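Local coordinates for acetoin utilization protein (Exiguobacterium sibiricum, PDB 2Q04) that probably transfers acetyl groups as a GNAT-family acetyltransferase, perhaps in acetoin utilisation, though its exact substrate is not established, at residues V119-P124 / G163-F168; H128-T133 / P193-H198. All blocks are in the same frame, centred on the assembly; numbering follows the deposited sequence.

How the interactions relate
Following the chain from its N terminus, helix 112-121 brings in residues 119-124 and strand 130-135 then supplies 128-133. Interaction 1 closes first: after the 38 residues that follow Pro124, past helix 149-162, the chain returns at 163-168 to Met121. Interaction 2 closes when helix 193-203 brings 193-198 back to 128-133, after 59 intervening residues. Because the four segments alternate, the two loops cross. Their centres lie 13 Å apart, and they touch directly: Met121 CE is 3.9 Å from Ile131 CD1, and Leu165 CD2 also packs on Thr133 CG2. Together they tie helices 112-121 and 193-203, and the turn between helix 149-162 and strand 166-168, to the sheet containing strand 130-135.

Interaction 1: residues V119-P124 / G163-F168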
ATOM      1  N   VAL A 119       2.772   6.582   9.556  1.00 58.52           N
ATOM      2  CA  VAL A 119       2.355   7.932   9.208  1.00 57.97           C
ATOM      3  C   VAL A 119       1.061   7.913   8.389  1.00 57.94           C
ATOM      4  O   VAL A 119       0.240   8.831   8.483  1.00 57.58           O
ATOM      5  CB  VAL A 119       3.469   8.670   8.416  1.00 57.98           C
ATOM      6  CG1 VAL A 119       2.978  10.034   7.924  1.00 57.10           C
ATOM      7  CG2 VAL A 119       4.706   8.829   9.277  1.00 58.87           C
ATOM      8  N   SER A 120       0.874   6.854   7.608  1.00 58.03           N
ATOM      9  CA  SER A 120      -0.346   6.684   6.831  1.00 58.03           C
ATOM     10  C   SER A 120      -1.579   6.502   7.735  1.00 58.39           C
ATOM     11  O   SER A 120      -2.655   7.008   7.424  1.00 59.66           O
ATOM     12  CB  SER A 120      -0.214   5.488   5.877  1.00 58.02           C
ATOM     13  OG  SER A 120       0.716   5.759   4.836  1.00 58.16           O
HETATM   14  N   MSE A 121      -1.404   5.804   8.866  1.00 57.58           N
HETATM   15  CA  MSE A 121      -2.529   5.497   9.774  1.00 57.05           C
HETATM   16  C   MSE A 121      -2.736   6.560  10.858  1.00 56.31           C
HETATM   17  O   MSE A 121      -3.666   6.455  11.655  1.00 55.03           O
HETATM   18  CB  MSE A 121      -2.325   4.127  10.438  1.00 56.74           C
HETATM   19  CG  MSE A 121      -2.197   2.979   9.459  1.00 56.68           C
HETATM   20 SE   MSE A 121      -3.657   2.912   8.195  0.75 50.55          SE
HETATM   21  CE  MSE A 121      -2.907   1.728   6.961  1.00 56.44           C
ATOM     22  N   LEU A 122      -1.879   7.584  10.879  1.00 56.84           N
ATOM     23  CA  LEU A 122      -2.016   8.685  11.852  1.00 56.31           C
ATOM     24  C   LEU A 122      -3.310   9.467  11.640  1.00 56.38           C
ATOM     25  O   LEU A 122      -3.828  10.098  12.577  1.00 56.61           O
ATOM     26  CB  LEU A 122      -0.821   9.638  11.772  1.00 56.16           C
ATOM     27  CG  LEU A 122       0.437   9.214  12.522  1.00 57.09           C
ATOM     28  CD1 LEU A 122       1.522  10.298  12.394  1.00 58.47           C
ATOM     29  CD2 LEU A 122       0.123   8.946  13.985  1.00 55.60           C
ATOM     30  N   ASP A 123      -3.800   9.472  10.400  1.00 56.34           N
ATOM     31  CA  ASP A 123      -5.061  10.126  10.072  1.00 56.40           C
ATOM     32  C   ASP A 123      -6.232   9.294  10.622  1.00 56.54           C
ATOM     33  O   ASP A 123      -6.434   8.142  10.201  1.00 57.61           O
ATOM     34  CB  ASP A 123      -5.195  10.288   8.552  1.00 55.78           C
ATOM     35  CG  ASP A 123      -6.349  11.211   8.154  1.00 57.02           C
ATOM     36  OD1 ASP A 123      -7.250  11.440   8.980  1.00 57.39           O
ATOM     37  OD2 ASP A 123      -6.345  11.709   7.014  1.00 57.05           O
ATOM     38  N   PRO A 124      -7.018   9.879  11.561  1.00 55.96           N
ATOM     39  CA  PRO A 124      -8.165   9.159  12.133  1.00 55.69           C
ATOM     40  C   PRO A 124      -9.177   8.690  11.077  1.00 55.17           C
ATOM     41  O   PRO A 124     -10.025   7.854  11.374  1.00 54.80           O
ATOM     42  CB  PRO A 124      -8.811  10.198  13.057  1.00 55.44           C
ATOM     43  CG  PRO A 124      -7.752  11.208  13.316  1.00 55.82           C
ATOM     44  CD  PRO A 124      -6.881  11.239  12.126  1.00 55.87           C
ATOM     45  N   GLY A 163       1.431  -2.009  10.110  1.00 57.67           N
ATOM     46  CA  GLY A 163       0.452  -1.025   9.627  1.00 57.20           C
ATOM     47  C   GLY A 163      -0.990  -1.418   9.953  1.00 57.57           C
ATOM     48  O   GLY A 163      -1.924  -0.701   9.615  1.00 57.88           O
ATOM     49  N   GLY A 164      -1.163  -2.584  10.578  1.00 57.76           N
ATOM     50  CA  GLY A 164      -2.490  -3.058  10.972  1.00 57.33           C
ATOM     51  C   GLY A 164      -3.103  -4.062  10.003  1.00 57.45           C
ATOM     52  O   GLY A 164      -4.186  -4.584  10.259  1.00 58.02           O
ATOM     53  N   LEU A 165      -2.426  -4.314   8.882  1.00 57.62           N
ATOM     54  CA  LEU A 165      -2.910  -5.289   7.899  1.00 57.97           C
ATOM     55  C   LEU A 165      -2.616  -6.726   8.356  1.00 58.37           C
ATOM     56  O   LEU A 165      -1.546  -7.015   8.869  1.00 59.18           O
ATOM     57  CB  LEU A 165      -2.283  -5.040   6.508  1.00 58.36           C
ATOM     58  CG  LEU A 165      -2.895  -3.877   5.714  1.00 59.11           C
ATOM     59  CD1 LEU A 165      -2.343  -2.552   6.194  1.00 61.86           C
ATOM     60  CD2 LEU A 165      -2.654  -4.041   4.231  1.00 60.54           C
ATOM     61  N   VAL A 166      -3.581  -7.619   8.124  1.00 58.12           N
ATOM     62  CA  VAL A 166      -3.469  -9.018   8.488  1.00 57.79           C
ATOM     63  C   VAL A 166      -3.798  -9.890   7.286  1.00 57.57           C
ATOM     64  O   VAL A 166      -4.641  -9.532   6.481  1.00 57.94           O
ATOM     65  CB  VAL A 166      -4.508  -9.374   9.626  1.00 57.45           C
ATOM     66  CG1 VAL A 166      -4.226 -10.723  10.208  1.00 59.28           C
ATOM     67  CG2 VAL A 166      -4.500  -8.323  10.701  1.00 56.32           C
ATOM     68  N   PHE A 167      -3.154 -11.061   7.197  1.00 57.34           N
ATOM     69  CA  PHE A 167      -3.396 -12.002   6.114  1.00 57.23           C
ATOM     70  C   PHE A 167      -4.818 -12.534   6.150  1.00 57.25           C
ATOM     71  O   PHE A 167      -5.344 -12.842   7.219  1.00 57.09           O
ATOM     72  CB  PHE A 167      -2.425 -13.162   6.206  1.00 58.19           C
ATOM     73  CG  PHE A 167      -2.730 -14.275   5.265  1.00 59.71           C
ATOM     74  CD1 PHE A 167      -2.178 -14.299   4.006  1.00 58.38           C
ATOM     75  CD2 PHE A 167      -3.584 -15.310   5.644  1.00 59.50           C
ATOM     76  CE1 PHE A 167      -2.457 -15.332   3.137  1.00 59.52           C
ATOM     77  CE2 PHE A 167      -3.865 -16.339   4.783  1.00 58.67           C
ATOM     78  CZ  PHE A 167      -3.300 -16.359   3.532  1.00 58.89           C
ATOM     79  N   PHE A 168      -5.439 -12.625   4.963  1.00 57.14           N
ATOM     80  CA  PHE A 168      -6.771 -13.238   4.809  1.00 56.99           C
ATOM     81  C   PHE A 168      -6.743 -14.248   3.673  1.00 56.91           C
ATOM     82  O   PHE A 168      -6.213 -13.960   2.598  1.00 56.52           O
ATOM     83  CB  PHE A 168      -7.832 -12.172   4.510  1.00 57.00           C
ATOM     84  CG  PHE A 168      -8.258 -11.390   5.715  1.00 57.56           C
ATOM     85  CD1 PHE A 168      -9.237 -11.879   6.561  1.00 56.85           C
ATOM     86  CD2 PHE A 168      -7.685 -10.162   6.002  1.00 57.30           C
ATOM     87  CE1 PHE A 168      -9.630 -11.163   7.675  1.00 57.48           C
ATOM     88  CE2 PHE A 168      -8.091  -9.431   7.113  1.00 57.66           C
ATOM     89  CZ  PHE A 168      -9.055  -9.938   7.949  1.00 56.39           C
TER
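The selenomethionine side chain of Met121 lies against the backbone carbonyl of Gly163, and this is the tight part of the contact. The atoms on either side of the selenium meet the same oxygen: CG of Met121 is 3.7 Å from Gly163 O, and so is CE of Met121. The selenium between them stands farther off, with Met121 SE 4.3 Å from Gly163 O, so the chain arches around the carbonyl. The arch is the bond angle at selenium; the bend at chi2 (-53°) turns the CG-SE-CE unit so that this angle opens toward the oxygen. These are van der Waals contacts. The polarity of Gly163 O is met in part by a weak hydrogen bond from Arg186 NE on strand 182-187, a residue whose side chain Met121 and Leu165 also touch.

Gly163 still has near-helical backbone angles after helix 149-162; Gly164 is the first residue to leave them, with positive phi (98°) and two bonds back into the last turn, a Schellman motif. Helix 112-121, from which Met121 comes, links the parallel strands 95-103 and 130-135 in a beta-alpha-beta crossover, consistent with the central element of the GNAT fold. The contact therefore sets Met121, in the last part of the crossover helix, against the C-terminal turn of helix 149-162.

Packing is slacker toward Leu165. Its CD1 comes no nearer than 4.4 Å to Met121 CE, an apolar approach that buries little surface. Looseness here is not exposure: Leu165 is buried and also leans on Met160, whereas Met121 keeps some access to solvent.

Interaction 2: residues H128-T133 / P193-H198; sequences HYLILT and PEVVAH
Leu130 projects from strand 130-135 onto the first turns of helix 193-203, where Val195 and Val196 receive it. The nearest pair of CA atoms, Leu130 CA and Val196 CA, is 7.3 Å apart, close enough for one layer of side chains to fill the interval. Pro193 starts the helical run, and its carbonyl accepts a hydrogen bond from Ala197 N; the next bond, His198 N to Glu194 O, confirms regular alpha-helical geometry through the segment.

Val195 points toward the strand. Its CG1 branch, anti to the backbone N (chi1 175°), does the touching: Val195 CG1 lies 3.9 Å from Leu130 CB, near the root of the leucine. The same valine also packs on Asn92 and Tyr94, the loop leading into strand 95-103. Leu130 CG is likewise anti to its own N (chi1 -172°), which extends the branch past Val195 to the helix backbone, where Leu130 CD1 stands 3.9 Å from Val195 O.

At Val196 the main chain itself is met, with Leu130 CD1 3.8 Å from Val196 CA. The valine side chain is set off to the flank; its CG2 approaches at 4.1 Å from Leu130 CD1, and the Val196 side chain also rests on Ile187 of strand 182-187. Farther along, His198 NE2 is hydrogen-bonded to Glu89 O, between the calcium ligands Ser88 and Gly90 in sequence.

The helix thus packs across one face of the GNAT-type sheet, with Phe199 extending the cover over Leu130 and Leu132. Leu130 spends its backbone bonds on Tyr94, just before strand 95-103, and on Leu96 within it, so between these two segments the helix is held by apolar fit and burial alone.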
ATOM      1  N   HIS A 128     -12.081   4.527   9.292  1.00 54.43           N
ATOM      2  CA  HIS A 128     -13.397   4.382   8.680  1.00 54.59           C
ATOM      3  C   HIS A 128     -13.361   3.476   7.444  1.00 54.26           C
ATOM      4  O   HIS A 128     -14.402   3.177   6.853  1.00 52.82           O
ATOM      5  CB  HIS A 128     -13.954   5.748   8.306  1.00 54.09           C
ATOM      6  CG  HIS A 128     -14.207   6.634   9.483  1.00 55.36           C
ATOM      7  ND1 HIS A 128     -15.434   6.711  10.107  1.00 55.22           N
ATOM      8  CD2 HIS A 128     -13.384   7.465  10.168  1.00 54.56           C
ATOM      9  CE1 HIS A 128     -15.360   7.561  11.115  1.00 55.10           C
ATOM     10  NE2 HIS A 128     -14.127   8.031  11.174  1.00 55.35           N
ATOM     11  N   TYR A 129     -12.164   3.028   7.070  1.00 55.20           N
ATOM     12  CA  TYR A 129     -11.998   2.190   5.884  1.00 55.17           C
ATOM     13  C   TYR A 129     -11.562   0.795   6.229  1.00 55.22           C
ATOM     14  O   TYR A 129     -10.900   0.565   7.240  1.00 54.80           O
ATOM     15  CB  TYR A 129     -10.966   2.802   4.935  1.00 55.27           C
ATOM     16  CG  TYR A 129     -11.400   4.091   4.307  1.00 55.80           C
ATOM     17  CD1 TYR A 129     -12.153   4.099   3.138  1.00 57.36           C
ATOM     18  CD2 TYR A 129     -11.044   5.303   4.862  1.00 56.26           C
ATOM     19  CE1 TYR A 129     -12.546   5.287   2.550  1.00 56.88           C
ATOM     20  CE2 TYR A 129     -11.434   6.496   4.290  1.00 57.50           C
ATOM     21  CZ  TYR A 129     -12.187   6.489   3.137  1.00 57.01           C
ATOM     22  OH  TYR A 129     -12.578   7.688   2.568  1.00 56.20           O
ATOM     23  N   LEU A 130     -11.998  -0.153   5.410  1.00 56.51           N
ATOM     24  CA  LEU A 130     -11.412  -1.460   5.373  1.00 57.12           C
ATOM     25  C   LEU A 130     -10.328  -1.399   4.274  1.00 57.95           C
ATOM     26  O   LEU A 130     -10.643  -1.240   3.076  1.00 58.04           O
ATOM     27  CB  LEU A 130     -12.482  -2.531   5.046  1.00 57.22           C
ATOM     28  CG  LEU A 130     -12.038  -4.002   5.164  1.00 56.36           C
ATOM     29  CD1 LEU A 130     -13.251  -4.953   5.301  1.00 55.67           C
ATOM     30  CD2 LEU A 130     -11.163  -4.405   3.978  1.00 57.04           C
ATOM     31  N   ILE A 131      -9.062  -1.419   4.693  1.00 57.67           N
ATOM     32  CA  ILE A 131      -7.945  -1.249   3.762  1.00 57.61           C
ATOM     33  C   ILE A 131      -7.333  -2.603   3.399  1.00 57.28           C
ATOM     34  O   ILE A 131      -6.681  -3.239   4.221  1.00 57.49           O
ATOM     35  CB  ILE A 131      -6.841  -0.313   4.366  1.00 57.69           C
ATOM     36  CG1 ILE A 131      -7.463   1.011   4.824  1.00 56.95           C
ATOM     37  CG2 ILE A 131      -5.712  -0.051   3.332  1.00 55.46           C
ATOM     38  CD1 ILE A 131      -6.544   1.853   5.702  1.00 58.15           C
ATOM     39  N   LEU A 132      -7.567  -3.042   2.178  1.00 57.04           N
ATOM     40  CA  LEU A 132      -7.029  -4.296   1.718  1.00 56.80           C
ATOM     41  C   LEU A 132      -5.830  -4.046   0.835  1.00 56.44           C
ATOM     42  O   LEU A 132      -5.627  -2.941   0.361  1.00 57.14           O
ATOM     43  CB  LEU A 132      -8.114  -5.116   0.968  1.00 56.84           C
ATOM     44  CG  LEU A 132      -8.764  -4.536  -0.325  1.00 57.18           C
ATOM     45  CD1 LEU A 132      -7.832  -4.641  -1.538  1.00 56.38           C
ATOM     46  CD2 LEU A 132     -10.066  -5.263  -0.616  1.00 56.89           C
ATOM     47  N   THR A 133      -5.023  -5.074   0.637  1.00 56.59           N
ATOM     48  CA  THR A 133      -3.850  -4.971  -0.230  1.00 56.97           C
ATOM     49  C   THR A 133      -3.506  -6.344  -0.802  1.00 56.40           C
ATOM     50  O   THR A 133      -3.788  -7.371  -0.184  1.00 56.30           O
ATOM     51  CB  THR A 133      -2.581  -4.375   0.558  1.00 56.24           C
ATOM     52  OG1 THR A 133      -1.710  -3.713  -0.357  1.00 57.69           O
ATOM     53  CG2 THR A 133      -1.821  -5.452   1.270  1.00 56.81           C
ATOM     54  N   PRO A 193     -20.019  -3.825  10.139  1.00 57.03           N
ATOM     55  CA  PRO A 193     -20.048  -5.257   9.787  1.00 57.11           C
ATOM     56  C   PRO A 193     -20.432  -5.528   8.318  1.00 57.00           C
ATOM     57  O   PRO A 193     -19.997  -6.524   7.739  1.00 56.65           O
ATOM     58  CB  PRO A 193     -21.122  -5.830  10.730  1.00 56.64           C
ATOM     59  CG  PRO A 193     -21.214  -4.863  11.842  1.00 56.63           C
ATOM     60  CD  PRO A 193     -20.916  -3.523  11.272  1.00 56.85           C
ATOM     61  N   GLU A 194     -21.254  -4.650   7.745  1.00 57.19           N
ATOM     62  CA  GLU A 194     -21.704  -4.796   6.357  1.00 57.23           C
ATOM     63  C   GLU A 194     -20.534  -4.680   5.391  1.00 57.20           C
ATOM     64  O   GLU A 194     -20.486  -5.373   4.385  1.00 57.46           O
ATOM     65  CB  GLU A 194     -22.764  -3.734   6.020  1.00 57.41           C
ATOM     66  CG  GLU A 194     -24.106  -3.926   6.737  1.00 59.19           C
ATOM     67  CD  GLU A 194     -24.046  -3.594   8.227  1.00 61.38           C
ATOM     68  OE1 GLU A 194     -23.190  -2.778   8.625  1.00 62.59           O
ATOM     69  OE2 GLU A 194     -24.869  -4.142   8.993  1.00 63.06           O
ATOM     70  N   VAL A 195     -19.603  -3.790   5.706  1.00 56.77           N
ATOM     71  CA  VAL A 195     -18.418  -3.593   4.895  1.00 57.01           C
ATOM     72  C   VAL A 195     -17.506  -4.831   4.969  1.00 57.22           C
ATOM     73  O   VAL A 195     -16.931  -5.253   3.966  1.00 57.06           O
ATOM     74  CB  VAL A 195     -17.630  -2.353   5.366  1.00 56.58           C
ATOM     75  CG1 VAL A 195     -16.311  -2.223   4.599  1.00 56.36           C
ATOM     76  CG2 VAL A 195     -18.477  -1.093   5.209  1.00 57.48           C
ATOM     77  N   VAL A 196     -17.384  -5.393   6.167  1.00 57.23           N
ATOM     78  CA  VAL A 196     -16.567  -6.569   6.374  1.00 57.25           C
ATOM     79  C   VAL A 196     -17.172  -7.772   5.669  1.00 57.01           C
ATOM     80  O   VAL A 196     -16.455  -8.598   5.104  1.00 56.56           O
ATOM     81  CB  VAL A 196     -16.413  -6.889   7.870  1.00 57.19           C
ATOM     82  CG1 VAL A 196     -15.755  -8.263   8.063  1.00 57.11           C
ATOM     83  CG2 VAL A 196     -15.600  -5.802   8.559  1.00 57.05           C
ATOM     84  N   ALA A 197     -18.495  -7.872   5.714  1.00 56.96           N
ATOM     85  CA  ALA A 197     -19.197  -8.969   5.058  1.00 56.91           C
ATOM     86  C   ALA A 197     -18.994  -8.906   3.558  1.00 56.61           C
ATOM     87  O   ALA A 197     -18.868  -9.931   2.902  1.00 56.15           O
ATOM     88  CB  ALA A 197     -20.678  -8.924   5.392  1.00 57.11           C
ATOM     89  N   HIS A 198     -18.988  -7.689   3.013  1.00 56.58           N
ATOM     90  CA  HIS A 198     -18.763  -7.491   1.599  1.00 56.86           C
ATOM     91  C   HIS A 198     -17.363  -7.928   1.232  1.00 57.04           C
ATOM     92  O   HIS A 198     -17.156  -8.584   0.224  1.00 57.13           O
ATOM     93  CB  HIS A 198     -18.963  -6.035   1.234  1.00 56.62           C
ATOM     94  CG  HIS A 198     -18.821  -5.755  -0.227  1.00 57.91           C
ATOM     95  ND1 HIS A 198     -19.497  -6.466  -1.187  1.00 61.25           N
ATOM     96  CD2 HIS A 198     -18.149  -4.784  -0.886  1.00 60.61           C
ATOM     97  CE1 HIS A 198     -19.212  -5.975  -2.381  1.00 60.85           C
ATOM     98  NE2 HIS A 198     -18.400  -4.951  -2.224  1.00 59.02           N
TER